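Local coordinates for putative exported protein (Bacteroides fragilis, PDB 4RAA) that is of unknown function but folds as a six-bladed beta-propeller of the YWTD superfamily and is probably an exported lipoprotein, at residues V19-I24 and K294-Q299; L143-E148 and S186-K191; K175-G180 and K235-G240; F202-Y207 and G224-S229. One frame throughout, in Å; residues are numbered along the deposited sequence.

Contact 1: V19-I24 and K294-Q299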
loop_
_atom_site.group_PDB
_atom_site.type_symbol
_atom_site.label_atom_id
_atom_site.label_comp_id
_atom_site.label_asym_id
_atom_site.label_seq_id
_atom_site.Cartn_x
_atom_site.Cartn_y
_atom_site.Cartn_z
ATOM N N VAL A 19 -3.131 -52.906 0.750
ATOM C CA VAL A 19 -1.697 -52.646 0.877
ATOM C C VAL A 19 -1.533 -51.793 2.138
ATOM O O VAL A 19 -2.289 -50.835 2.348
ATOM C CB VAL A 19 -1.114 -51.894 -0.350
ATOM C CG1 VAL A 19 0.307 -51.372 -0.088
ATOM C CG2 VAL A 19 -1.133 -52.799 -1.585
ATOM N N ASN A 20 -0.541 -52.145 2.960
ATOM C CA ASN A 20 -0.217 -51.410 4.186
ATOM C C ASN A 20 0.532 -50.118 3.796
ATOM O O ASN A 20 1.424 -50.147 2.941
ATOM C CB ASN A 20 0.644 -52.287 5.108
ATOM C CG ASN A 20 0.900 -51.662 6.476
ATOM O OD1 ASN A 20 1.006 -50.452 6.623
ATOM N ND2 ASN A 20 1.038 -52.508 7.484
ATOM N N ALA A 21 0.165 -49.002 4.430
ATOM C CA ALA A 21 0.784 -47.682 4.154
ATOM C C ALA A 21 2.256 -47.580 4.583
ATOM O O ALA A 21 3.011 -46.770 4.034
ATOM C CB ALA A 21 -0.025 -46.572 4.805
ATOM N N ASP A 22 2.630 -48.401 5.566
ATOM C CA ASP A 22 3.990 -48.513 6.093
ATOM C C ASP A 22 4.996 -48.885 4.990
ATOM O O ASP A 22 6.090 -48.341 4.945
ATOM C CB ASP A 22 4.006 -49.590 7.209
ATOM C CG ASP A 22 5.253 -49.550 8.081
ATOM O OD1 ASP A 22 5.610 -48.449 8.556
ATOM O OD2 ASP A 22 5.836 -50.635 8.340
ATOM N N SER A 23 4.600 -49.783 4.090
ATOM C CA SER A 23 5.467 -50.261 2.995
ATOM C C SER A 23 5.723 -49.249 1.879
ATOM O O SER A 23 6.854 -49.132 1.413
ATOM C CB SER A 23 4.902 -51.546 2.374
ATOM O OG SER A 23 3.637 -51.312 1.784
ATOM N N ILE A 24 4.673 -48.553 1.432
ATOM C CA ILE A 24 4.776 -47.555 0.320
ATOM C C ILE A 24 5.257 -46.143 0.703
ATOM O O ILE A 24 5.517 -45.332 -0.198
ATOM C CB ILE A 24 3.458 -47.434 -0.519
ATOM C CG1 ILE A 24 2.249 -47.036 0.350
ATOM C CG2 ILE A 24 3.183 -48.732 -1.272
ATOM C CD1 ILE A 24 0.992 -46.746 -0.434
ATOM N N LYS A 294 -8.280 -43.394 10.468
ATOM C CA LYS A 294 -8.205 -44.326 11.626
ATOM C C LYS A 294 -7.271 -45.524 11.352
ATOM O O LYS A 294 -6.529 -45.953 12.240
ATOM C CB LYS A 294 -9.590 -44.846 12.081
ATOM C CG LYS A 294 -10.320 -43.975 13.098
ATOM C CD LYS A 294 -10.794 -42.641 12.541
ATOM C CE LYS A 294 -11.409 -41.765 13.631
ATOM N NZ LYS A 294 -12.563 -42.413 14.316
ATOM N N ILE A 295 -7.325 -46.040 10.126
ATOM C CA ILE A 295 -6.485 -47.160 9.693
ATOM C C ILE A 295 -5.069 -46.643 9.386
ATOM O O ILE A 295 -4.100 -47.240 9.847
ATOM C CB ILE A 295 -7.129 -47.941 8.502
ATOM C CG1 ILE A 295 -8.301 -48.833 8.989
ATOM C CG2 ILE A 295 -6.112 -48.835 7.782
ATOM C CD1 ILE A 295 -9.512 -48.111 9.553
ATOM N N PHE A 296 -4.977 -45.546 8.617
ATOM C CA PHE A 296 -3.704 -44.907 8.196
ATOM C C PHE A 296 -2.738 -44.615 9.349
ATOM O O PHE A 296 -1.571 -44.980 9.284
ATOM C CB PHE A 296 -4.006 -43.597 7.440
ATOM C CG PHE A 296 -2.822 -42.983 6.730
ATOM C CD1 PHE A 296 -2.350 -43.523 5.539
ATOM C CD2 PHE A 296 -2.223 -41.818 7.210
ATOM C CE1 PHE A 296 -1.274 -42.943 4.865
ATOM C CE2 PHE A 296 -1.153 -41.227 6.539
ATOM C CZ PHE A 296 -0.676 -41.793 5.367
ATOM N N GLN A 297 -3.239 -43.971 10.396
ATOM C CA GLN A 297 -2.412 -43.605 11.568
ATOM C C GLN A 297 -1.927 -44.810 12.408
ATOM O O GLN A 297 -0.818 -44.767 12.951
ATOM C CB GLN A 297 -3.136 -42.574 12.439
ATOM C CG GLN A 297 -4.314 -43.123 13.223
ATOM C CD GLN A 297 -5.284 -42.067 13.709
ATOM O OE1 GLN A 297 -5.065 -40.858 13.551
ATOM N NE2 GLN A 297 -6.383 -42.524 14.296
ATOM N N ASP A 298 -2.759 -45.852 12.531
ATOM C CA ASP A 298 -2.367 -47.105 13.214
ATOM C C ASP A 298 -1.338 -47.913 12.385
ATOM O O ASP A 298 -0.420 -48.501 12.958
ATOM C CB ASP A 298 -3.593 -47.951 13.631
ATOM C CG ASP A 298 -4.344 -47.372 14.855
ATOM O OD1 ASP A 298 -4.017 -46.267 15.353
ATOM O OD2 ASP A 298 -5.276 -48.047 15.340
ATOM N N GLN A 299 -1.472 -47.915 11.056
ATOM C CA GLN A 299 -0.504 -48.588 10.157
ATOM C C GLN A 299 0.900 -47.972 10.196
ATOM O O GLN A 299 1.883 -48.698 10.103
ATOM C CB GLN A 299 -1.005 -48.625 8.706
ATOM C CG GLN A 299 -2.085 -49.668 8.441
ATOM C CD GLN A 299 -2.500 -49.765 6.974
ATOM O OE1 GLN A 299 -2.000 -49.035 6.109
ATOM N NE2 GLN A 299 -3.416 -50.678 6.687
#

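Contact 2: L143-E148 and S186-K191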
loop_
_atom_site.group_PDB
_atom_site.type_symbol
_atom_site.label_atom_id
_atom_site.label_comp_id
_atom_site.label_asym_id
_atom_site.label_seq_id
_atom_site.Cartn_x
_atom_site.Cartn_y
_atom_site.Cartn_z
ATOM N N LEU A 143 -1.883 -14.062 -7.700
ATOM C CA LEU A 143 -3.138 -14.832 -7.739
ATOM C C LEU A 143 -3.720 -14.786 -6.340
ATOM O O LEU A 143 -3.055 -15.202 -5.398
ATOM C CB LEU A 143 -2.917 -16.293 -8.144
ATOM C CG LEU A 143 -4.156 -17.212 -8.198
ATOM C CD1 LEU A 143 -5.169 -16.732 -9.231
ATOM C CD2 LEU A 143 -3.758 -18.651 -8.491
ATOM N N TRP A 144 -4.944 -14.268 -6.225
ATOM C CA TRP A 144 -5.700 -14.184 -4.968
ATOM C C TRP A 144 -6.997 -14.976 -5.129
ATOM O O TRP A 144 -7.485 -15.134 -6.260
ATOM C CB TRP A 144 -6.142 -12.748 -4.682
ATOM C CG TRP A 144 -5.115 -11.693 -4.667
ATOM C CD1 TRP A 144 -4.528 -11.097 -5.752
ATOM C CD2 TRP A 144 -4.635 -11.004 -3.520
ATOM N NE1 TRP A 144 -3.671 -10.109 -5.341
ATOM C CE2 TRP A 144 -3.718 -10.026 -3.976
ATOM C CE3 TRP A 144 -4.876 -11.126 -2.143
ATOM C CZ2 TRP A 144 -3.038 -9.177 -3.106
ATOM C CZ3 TRP A 144 -4.198 -10.286 -1.268
ATOM C CH2 TRP A 144 -3.284 -9.311 -1.759
ATOM N N ASN A 145 -7.563 -15.432 -4.008
ATOM C CA ASN A 145 -8.870 -16.083 -4.021
ATOM C C ASN A 145 -9.907 -14.994 -3.742
ATOM O O ASN A 145 -9.573 -13.980 -3.131
ATOM C CB ASN A 145 -8.953 -17.271 -3.032
ATOM C CG ASN A 145 -9.112 -16.849 -1.564
ATOM O OD1 ASN A 145 -8.381 -16.000 -1.052
ATOM N ND2 ASN A 145 -10.047 -17.479 -0.877
ATOM N N SER A 146 -11.142 -15.200 -4.206
ATOM C CA SER A 146 -12.265 -14.260 -4.003
ATOM C C SER A 146 -13.262 -14.768 -2.955
ATOM O O SER A 146 -14.025 -15.688 -3.241
ATOM C CB SER A 146 -13.006 -14.015 -5.330
ATOM O OG SER A 146 -14.268 -13.382 -5.126
ATOM N N ARG A 147 -13.273 -14.149 -1.771
ATOM C CA ARG A 147 -14.229 -14.482 -0.692
ATOM C C ARG A 147 -15.434 -13.509 -0.672
ATOM O O ARG A 147 -15.840 -13.033 0.398
ATOM C CB ARG A 147 -13.526 -14.526 0.679
ATOM C CG ARG A 147 -12.436 -15.576 0.777
ATOM C CD ARG A 147 -12.071 -15.949 2.212
ATOM N NE ARG A 147 -13.120 -16.732 2.898
ATOM C CZ ARG A 147 -14.051 -16.270 3.750
ATOM N NH1 ARG A 147 -14.120 -14.975 4.089
ATOM N NH2 ARG A 147 -14.936 -17.126 4.285
ATOM N N GLU A 148 -16.009 -13.234 -1.851
ATOM C CA GLU A 148 -17.169 -12.348 -1.994
ATOM C C GLU A 148 -18.365 -13.091 -2.596
ATOM O O GLU A 148 -18.200 -14.003 -3.409
ATOM C CB GLU A 148 -16.837 -11.109 -2.842
ATOM C CG GLU A 148 -15.841 -10.161 -2.185
ATOM C CD GLU A 148 -15.765 -8.761 -2.798
ATOM O OE1 GLU A 148 -16.554 -8.422 -3.713
ATOM O OE2 GLU A 148 -14.909 -7.975 -2.332
ATOM N N SER A 186 -8.815 -23.407 3.834
ATOM C CA SER A 186 -8.560 -21.956 3.777
ATOM C C SER A 186 -7.509 -21.600 2.718
ATOM O O SER A 186 -7.612 -20.556 2.082
ATOM C CB SER A 186 -8.137 -21.430 5.146
ATOM O OG SER A 186 -6.992 -22.117 5.587
ATOM N N GLN A 187 -6.503 -22.467 2.565
ATOM C CA GLN A 187 -5.433 -22.336 1.558
ATOM C C GLN A 187 -5.776 -23.329 0.416
ATOM O O GLN A 187 -5.643 -24.542 0.588
ATOM C CB GLN A 187 -4.073 -22.670 2.213
ATOM C CG GLN A 187 -2.817 -22.450 1.376
ATOM C CD GLN A 187 -2.399 -21.001 1.262
ATOM O OE1 GLN A 187 -2.682 -20.184 2.140
ATOM N NE2 GLN A 187 -1.688 -20.679 0.178
HETATM N N MSE A 188 -6.192 -22.810 -0.738
HETATM C CA MSE A 188 -6.594 -23.633 -1.919
HETATM C C MSE A 188 -5.856 -23.207 -3.175
HETATM O O MSE A 188 -6.364 -23.311 -4.299
HETATM C CB MSE A 188 -8.128 -23.682 -2.049
HETATM C CG MSE A 188 -8.868 -22.497 -2.705
HETATM SE SE MSE A 188 -8.438 -20.771 -1.875
HETATM C CE MSE A 188 -9.678 -20.873 -0.356
ATOM N N ILE A 189 -4.624 -22.744 -2.967
ATOM C CA ILE A 189 -3.718 -22.309 -4.017
ATOM C C ILE A 189 -2.332 -22.780 -3.583
ATOM O O ILE A 189 -1.972 -22.609 -2.398
ATOM C CB ILE A 189 -3.666 -20.773 -4.157
ATOM C CG1 ILE A 189 -5.061 -20.142 -4.100
ATOM C CG2 ILE A 189 -2.984 -20.387 -5.464
ATOM C CD1 ILE A 189 -5.037 -18.631 -4.215
ATOM N N TYR A 190 -1.574 -23.365 -4.516
ATOM C CA TYR A 190 -0.209 -23.843 -4.238
ATOM C C TYR A 190 0.700 -23.846 -5.471
ATOM O O TYR A 190 0.234 -23.688 -6.616
ATOM C CB TYR A 190 -0.238 -25.236 -3.576
ATOM C CG TYR A 190 -0.809 -26.367 -4.414
ATOM C CD1 TYR A 190 -0.032 -26.987 -5.395
ATOM C CD2 TYR A 190 -2.113 -26.859 -4.194
ATOM C CE1 TYR A 190 -0.528 -28.028 -6.166
ATOM C CE2 TYR A 190 -2.620 -27.914 -4.962
ATOM C CZ TYR A 190 -1.812 -28.494 -5.948
ATOM O OH TYR A 190 -2.247 -29.529 -6.734
ATOM N N LYS A 191 1.996 -24.037 -5.202
ATOM C CA LYS A 191 3.036 -24.111 -6.220
ATOM C C LYS A 191 3.657 -25.511 -6.328
ATOM O O LYS A 191 3.651 -26.291 -5.361
ATOM C CB LYS A 191 4.153 -23.081 -5.962
ATOM C CG LYS A 191 3.796 -21.638 -6.317
ATOM C CD LYS A 191 5.020 -20.724 -6.477
ATOM C CE LYS A 191 5.787 -20.518 -5.173
ATOM N NZ LYS A 191 6.927 -19.576 -5.343
#

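Contact 3: K175-G180 and K235-G240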
loop_
_atom_site.group_PDB
_atom_site.type_symbol
_atom_site.label_atom_id
_atom_site.label_comp_id
_atom_site.label_asym_id
_atom_site.label_seq_id
_atom_site.Cartn_x
_atom_site.Cartn_y
_atom_site.Cartn_z
ATOM N N LYS A 175 -17.977 -19.003 -10.666
ATOM C CA LYS A 175 -18.557 -19.489 -9.397
ATOM C C LYS A 175 -20.086 -19.457 -9.488
ATOM O O LYS A 175 -20.697 -18.384 -9.393
ATOM C CB LYS A 175 -18.045 -18.625 -8.238
ATOM C CG LYS A 175 -18.604 -18.943 -6.846
ATOM C CD LYS A 175 -17.753 -18.354 -5.723
ATOM C CE LYS A 175 -17.810 -16.837 -5.674
ATOM N NZ LYS A 175 -16.800 -16.165 -4.807
ATOM N N GLU A 176 -20.691 -20.632 -9.674
ATOM C CA GLU A 176 -22.145 -20.751 -9.835
ATOM C C GLU A 176 -22.863 -20.649 -8.495
ATOM O O GLU A 176 -23.784 -19.846 -8.341
ATOM C CB GLU A 176 -22.522 -22.069 -10.515
ATOM C CG GLU A 176 -21.868 -22.280 -11.874
ATOM C CD GLU A 176 -22.402 -23.501 -12.615
ATOM O OE1 GLU A 176 -23.644 -23.639 -12.747
ATOM O OE2 GLU A 176 -21.575 -24.306 -13.105
ATOM N N PHE A 177 -22.453 -21.484 -7.543
ATOM C CA PHE A 177 -23.024 -21.479 -6.195
ATOM C C PHE A 177 -22.344 -20.372 -5.402
ATOM O O PHE A 177 -21.125 -20.433 -5.189
ATOM C CB PHE A 177 -22.829 -22.820 -5.483
ATOM C CG PHE A 177 -23.383 -22.831 -4.093
ATOM C CD1 PHE A 177 -24.763 -22.846 -3.887
ATOM C CD2 PHE A 177 -22.538 -22.774 -2.991
ATOM C CE1 PHE A 177 -25.291 -22.821 -2.604
ATOM C CE2 PHE A 177 -23.058 -22.759 -1.705
ATOM C CZ PHE A 177 -24.436 -22.789 -1.507
ATOM N N LYS A 178 -23.129 -19.371 -4.986
ATOM C CA LYS A 178 -22.629 -18.229 -4.210
ATOM C C LYS A 178 -23.220 -18.252 -2.808
ATOM O O LYS A 178 -24.435 -18.409 -2.648
ATOM C CB LYS A 178 -22.958 -16.900 -4.895
ATOM C CG LYS A 178 -22.276 -16.709 -6.247
ATOM C CD LYS A 178 -22.344 -15.264 -6.739
ATOM C CE LYS A 178 -23.761 -14.777 -7.021
ATOM N NZ LYS A 178 -23.764 -13.356 -7.471
ATOM N N SER A 179 -22.350 -18.092 -1.809
ATOM C CA SER A 179 -22.747 -18.096 -0.404
ATOM C C SER A 179 -21.702 -17.450 0.492
ATOM O O SER A 179 -20.525 -17.325 0.118
ATOM C CB SER A 179 -22.981 -19.539 0.077
ATOM O OG SER A 179 -23.330 -19.600 1.456
ATOM N N GLY A 180 -22.164 -17.042 1.676
ATOM C CA GLY A 180 -21.304 -16.514 2.727
ATOM C C GLY A 180 -20.548 -17.619 3.441
ATOM O O GLY A 180 -19.493 -17.356 4.031
ATOM N N LYS A 235 -30.652 -26.125 -2.424
ATOM C CA LYS A 235 -31.781 -26.582 -1.596
ATOM C C LYS A 235 -31.424 -26.518 -0.102
ATOM O O LYS A 235 -32.187 -25.965 0.693
ATOM C CB LYS A 235 -32.247 -27.999 -2.011
ATOM C CG LYS A 235 -33.319 -28.669 -1.134
ATOM C CD LYS A 235 -34.568 -27.811 -0.915
ATOM C CE LYS A 235 -35.515 -28.374 0.139
ATOM N NZ LYS A 235 -36.172 -29.632 -0.298
ATOM N N THR A 236 -30.260 -27.061 0.260
ATOM C CA THR A 236 -29.776 -27.064 1.654
ATOM C C THR A 236 -29.190 -25.723 2.150
ATOM O O THR A 236 -28.841 -25.616 3.323
ATOM C CB THR A 236 -28.739 -28.187 1.879
ATOM O OG1 THR A 236 -27.633 -28.017 0.984
ATOM C CG2 THR A 236 -29.376 -29.547 1.640
ATOM N N SER A 237 -29.074 -24.723 1.272
ATOM C CA SER A 237 -28.539 -23.403 1.617
ATOM C C SER A 237 -29.518 -22.236 1.427
ATOM O O SER A 237 -29.131 -21.094 1.692
ATOM C CB SER A 237 -27.309 -23.137 0.751
ATOM O OG SER A 237 -26.609 -21.997 1.199
ATOM N N ASN A 238 -30.758 -22.504 0.992
ATOM C CA ASN A 238 -31.751 -21.464 0.678
ATOM C C ASN A 238 -31.154 -20.426 -0.289
ATOM O O ASN A 238 -31.175 -19.222 -0.020
ATOM C CB ASN A 238 -32.309 -20.785 1.953
ATOM C CG ASN A 238 -33.042 -21.744 2.895
ATOM O OD1 ASN A 238 -33.135 -21.474 4.090
ATOM N ND2 ASN A 238 -33.584 -22.838 2.372
ATOM N N GLN A 239 -30.585 -20.929 -1.388
ATOM C CA GLN A 239 -29.927 -20.122 -2.427
ATOM C C GLN A 239 -28.764 -19.288 -1.853
ATOM O O GLN A 239 -28.621 -18.102 -2.172
ATOM C CB GLN A 239 -30.939 -19.227 -3.179
ATOM C CG GLN A 239 -32.195 -19.930 -3.693
ATOM C CD GLN A 239 -31.969 -20.976 -4.774
ATOM O OE1 GLN A 239 -32.598 -22.044 -4.759
ATOM N NE2 GLN A 239 -31.082 -20.678 -5.720
ATOM N N GLY A 240 -27.953 -19.907 -0.994
ATOM C CA GLY A 240 -26.781 -19.242 -0.396
ATOM C C GLY A 240 -26.949 -18.491 0.914
ATOM O O GLY A 240 -25.950 -18.075 1.510
#

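Contact 4: F202-Y207 and G224-S229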
loop_
_atom_site.group_PDB
_atom_site.type_symbol
_atom_site.label_atom_id
_atom_site.label_comp_id
_atom_site.label_asym_id
_atom_site.label_seq_id
_atom_site.Cartn_x
_atom_site.Cartn_y
_atom_site.Cartn_z
ATOM N N PHE A 202 -16.343 -27.674 -4.969
ATOM C CA PHE A 202 -17.399 -28.396 -5.727
ATOM C C PHE A 202 -17.005 -28.709 -7.169
ATOM O O PHE A 202 -17.849 -28.713 -8.074
ATOM C CB PHE A 202 -18.721 -27.606 -5.676
ATOM C CG PHE A 202 -19.039 -27.060 -4.311
ATOM C CD1 PHE A 202 -19.162 -27.916 -3.227
ATOM C CD2 PHE A 202 -19.198 -25.690 -4.100
ATOM C CE1 PHE A 202 -19.438 -27.424 -1.951
ATOM C CE2 PHE A 202 -19.475 -25.191 -2.831
ATOM C CZ PHE A 202 -19.596 -26.058 -1.754
ATOM N N ASP A 203 -15.726 -29.020 -7.360
ATOM C CA ASP A 203 -15.163 -29.359 -8.675
ATOM C C ASP A 203 -13.865 -30.144 -8.443
ATOM O O ASP A 203 -12.823 -29.547 -8.147
ATOM C CB ASP A 203 -14.927 -28.071 -9.493
ATOM C CG ASP A 203 -14.304 -28.314 -10.865
ATOM O OD1 ASP A 203 -14.149 -29.467 -11.305
ATOM O OD2 ASP A 203 -13.955 -27.308 -11.510
ATOM N N LEU A 204 -13.932 -31.468 -8.592
ATOM C CA LEU A 204 -12.776 -32.354 -8.384
ATOM C C LEU A 204 -11.792 -32.239 -9.541
ATOM O O LEU A 204 -11.595 -33.180 -10.314
ATOM C CB LEU A 204 -13.226 -33.805 -8.191
ATOM C CG LEU A 204 -14.038 -34.074 -6.931
ATOM C CD1 LEU A 204 -14.623 -35.482 -6.980
ATOM C CD2 LEU A 204 -13.200 -33.858 -5.669
ATOM N N THR A 205 -11.174 -31.062 -9.631
ATOM C CA THR A 205 -10.230 -30.720 -10.684
ATOM C C THR A 205 -9.233 -29.704 -10.138
ATOM O O THR A 205 -9.626 -28.770 -9.437
ATOM C CB THR A 205 -10.936 -30.112 -11.921
ATOM O OG1 THR A 205 -11.983 -30.981 -12.372
ATOM C CG2 THR A 205 -9.946 -29.887 -13.077
ATOM N N ILE A 206 -7.955 -29.921 -10.431
ATOM C CA ILE A 206 -6.885 -28.985 -10.083
ATOM C C ILE A 206 -6.485 -28.313 -11.386
ATOM O O ILE A 206 -6.144 -29.001 -12.358
ATOM C CB ILE A 206 -5.700 -29.689 -9.405
ATOM C CG1 ILE A 206 -6.149 -30.091 -8.003
ATOM C CG2 ILE A 206 -4.480 -28.764 -9.325
ATOM C CD1 ILE A 206 -5.190 -30.967 -7.258
ATOM N N TYR A 207 -6.524 -26.979 -11.384
ATOM C CA TYR A 207 -6.207 -26.162 -12.553
ATOM C C TYR A 207 -4.874 -25.459 -12.360
ATOM O O TYR A 207 -4.610 -24.951 -11.290
ATOM C CB TYR A 207 -7.303 -25.108 -12.777
ATOM C CG TYR A 207 -8.691 -25.674 -13.004
ATOM C CD1 TYR A 207 -9.544 -25.937 -11.923
ATOM C CD2 TYR A 207 -9.163 -25.942 -14.298
ATOM C CE1 TYR A 207 -10.821 -26.454 -12.121
ATOM C CE2 TYR A 207 -10.439 -26.461 -14.508
ATOM C CZ TYR A 207 -11.260 -26.712 -13.419
ATOM O OH TYR A 207 -12.507 -27.222 -13.613
ATOM N N GLY A 224 -17.959 -44.759 -4.944
ATOM C CA GLY A 224 -19.125 -44.602 -4.064
ATOM C C GLY A 224 -19.418 -43.223 -3.495
ATOM O O GLY A 224 -20.169 -43.107 -2.533
ATOM N N THR A 225 -18.832 -42.182 -4.079
ATOM C CA THR A 225 -19.053 -40.806 -3.630
ATOM C C THR A 225 -18.619 -39.810 -4.686
ATOM O O THR A 225 -17.966 -40.164 -5.657
ATOM C CB THR A 225 -18.324 -40.478 -2.307
ATOM O OG1 THR A 225 -18.741 -39.186 -1.844
ATOM C CG2 THR A 225 -16.796 -40.494 -2.464
ATOM N N ASP A 226 -18.996 -38.561 -4.468
ATOM C CA ASP A 226 -18.680 -37.484 -5.388
ATOM C C ASP A 226 -18.869 -36.151 -4.661
ATOM O O ASP A 226 -19.272 -36.126 -3.497
ATOM C CB ASP A 226 -19.635 -37.585 -6.605
ATOM C CG ASP A 226 -19.130 -36.857 -7.850
ATOM O OD1 ASP A 226 -18.006 -36.331 -7.872
ATOM O OD2 ASP A 226 -19.881 -36.818 -8.838
ATOM N N ILE A 227 -18.494 -35.062 -5.321
ATOM C CA ILE A 227 -18.815 -33.710 -4.848
ATOM C C ILE A 227 -20.340 -33.487 -4.910
ATOM O O ILE A 227 -21.020 -34.111 -5.734
ATOM C CB ILE A 227 -18.171 -32.578 -5.699
ATOM C CG1 ILE A 227 -18.260 -32.906 -7.215
ATOM C CG2 ILE A 227 -16.738 -32.362 -5.258
ATOM C CD1 ILE A 227 -18.259 -31.734 -8.156
ATOM N N PRO A 228 -20.878 -32.582 -4.068
ATOM C CA PRO A 228 -22.319 -32.270 -4.120
ATOM C C PRO A 228 -22.737 -31.606 -5.428
ATOM O O PRO A 228 -21.941 -30.859 -6.001
ATOM C CB PRO A 228 -22.500 -31.274 -2.970
ATOM C CG PRO A 228 -21.324 -31.493 -2.109
ATOM C CD PRO A 228 -20.208 -31.783 -3.031
ATOM N N SER A 229 -23.966 -31.869 -5.877
ATOM C CA SER A 229 -24.504 -31.226 -7.088
ATOM C C SER A 229 -24.850 -29.767 -6.783
ATOM O O SER A 229 -24.919 -29.369 -5.618
ATOM C CB SER A 229 -25.762 -31.953 -7.598
ATOM O OG SER A 229 -26.839 -31.865 -6.679
#

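Contact 1: V19-I24 and K294-Q299
Gln299 reaches across to the start of the short helical turn 21-24 and takes up its first amide: Ala21 N donates to Gln299 OE1 at 2.7 Å, with an N-H...O angle of 170°. The bond is nearly straight at the hydrogen, yet the donor stands above the carbonyl plane of the side-chain amide. The glutamine gets there by an extended chain, its CG lying beside the backbone N and the rest running straight out (chi2 -176°). Asn20 holds the N-cap position, and its OD1 accepts from Asp22 N at 2.8 Å. Two successive amides at the helix start are thus answered by two different side chains, one local and one from helix 293-299. The side chains of Asn20 and Gln299 slide past each other in opposite directions, their amide planes 39° apart. The two acceptors, Asn20 OD1 and Gln299 OE1, sit 3.4 Å apart without bonding, each occupied by its own N-H. Beside this polar layer the methyl of Ala21 rests against Phe296, CB to CE1 3.8 Å, meeting the ring obliquely. Phe296 in turn packs on Ile278 and Leu280 of strand 275-282. Tyr291 of strand 287-292 is touched by both Ala21 and Gln299, and its hydroxyl bonds to Val19 O, so the 21-24 turn packs against both helix 293-299 and strand 287-292, just before strand 25-31.

Contact 2: L143-E148 and S186-K191
Leu143 and Ile189 meet branch to branch, Leu143 CD2 lying 3.6 Å from Ile189 CG2, and their side chains run at a slant to one another. Both point across from strands 143-145 and 189-191, whose axes come within 9.2 Å and run roughly antiparallel at 151°, too far apart for backbone pairing. Ile189 uses its two branches separately. CG2, anti to the backbone N, serves Leu143, while CG1 is turned beside the backbone N and carries CD1 to the main chain of the opposite strand, 4.1 Å from Asn145 N. Two residues past Leu143 and one before Ile189, Asn145 and Met188, a selenomethionine in the crystal, cross at about a right angle. The bent chain of Met188 swings its end over the asparagine, with SE 3.7 Å from Asn145 CB and CE 3.5 Å from Asn145 ND2. The oxygen of that amide is engaged elsewhere: Asn145 OD1 accepts from the backbone N of both Ser132 and Cys133, which fixes how the group is turned. Phe159 and Val196 add to the apolar layer round Leu143 and Ile189. The strands belong to two different sheets of the propeller, and the selenoether and methyl lie against an amide already held by the chain leading into strand 134-136, its nitrogen also bonded elsewhere. Cohesion across this buried seam therefore rests on shape and dispersion rather than on polar pairing.

Contact 3: K175-G180 and K235-G240
Ser179 and Gly240 supply the polar link between the loop 175-180 and the turn 235-240. Ser179 OG, anti to its own N (chi1 178°), donates to Gly240 O at 3.0 Å, reaching the oxygen well off the carbonyl direction, with a C=O...O angle of 121°. Alongside it, Gly240 CA lies 3.4 Å from Lys178 O in a CA-H...O contact, so main chain passes close to main chain, an approach that Gly240 allows by having no side chain. A third touch comes from Phe177, whose ring presents its edge to Ser237; CZ stands 3.7 Å from Ser237 CB, which lies in the ring plane, and 3.6 Å from Ser237 OG.

The next shell holds these groups in position. Ser237 OG bonds to Ser242 O, and Ser179 OG has a second partner in Tyr181 N. Phe177 meets the ring of Tyr244 at a steep angle and touches Leu230 and Asn234 of helix 230-237, while Lys178 directs its amine away to a salt bridge with Asp156. Helix 230-237 ends in a Schellman motif, with Asn238 at positive phi; Gln239 and Gly240 keep phi positive too. That left-handed exit brings the chain back beside the loop following strand 168-174, on the periphery of the propeller.

Contact 4: F202-Y207 and G224-S229
The chains come nearest at Phe202 and Ile227, whose CA atoms are 5.6 Å apart, where the start of strand 203-207 passes an irregular loop and Leu204 centres an inverse gamma turn. Ile227 is directed toward the strand. Its CG2 packs against Leu204, 3.6 Å from CG, as the two side chains slide past each other in opposite directions. Its CG1, lodged between the backbone N and the carbonyl carbon (chi1 42°), sends CD1 over the Phe202 carbonyl. Beside it Leu204 CD1 lies 3.6 Å from Asp226 OD1, and Pro228 CD meets the edge of the Phe202 ring at CD1, 4.0 Å off. On the strand itself Asp203 is gripped at both oxygens, OD1 by Thr205 OG1 and OD2 by the Tyr207 hydroxyl. Leu204 also rests on Ile254 and Tyr257, while Phe202 and Pro228 both touch Leu233, so the start of strand 203-210 and the loop pack against strand 254-261 of another sheet and helix 230-237.

Contacts 2, 3 and 4 form a connected group, while contact 1 stands apart: between nearest atoms it is about 16 Å from contact 4, about 17 Å from contact 2, on the opposite side of the chain's centre, and about 25 Å from contact 3. Contact 1 closes a loop of the chain within which the other three are nested. Lys175 NZ ties contact 3 to contact 2 through Glu148 O, at 2.9 Å. Contact 3 meets contact 4 where Phe177 CD2 lies 3.9 Å from Phe202 CE2, and contacts 2 and 4 share a sheet, Tyr190 packing on Ile206. The centre of contact 2 is about 11 Å from the chain's centre, nearer than the others; no active site or ligand is known to relate them to.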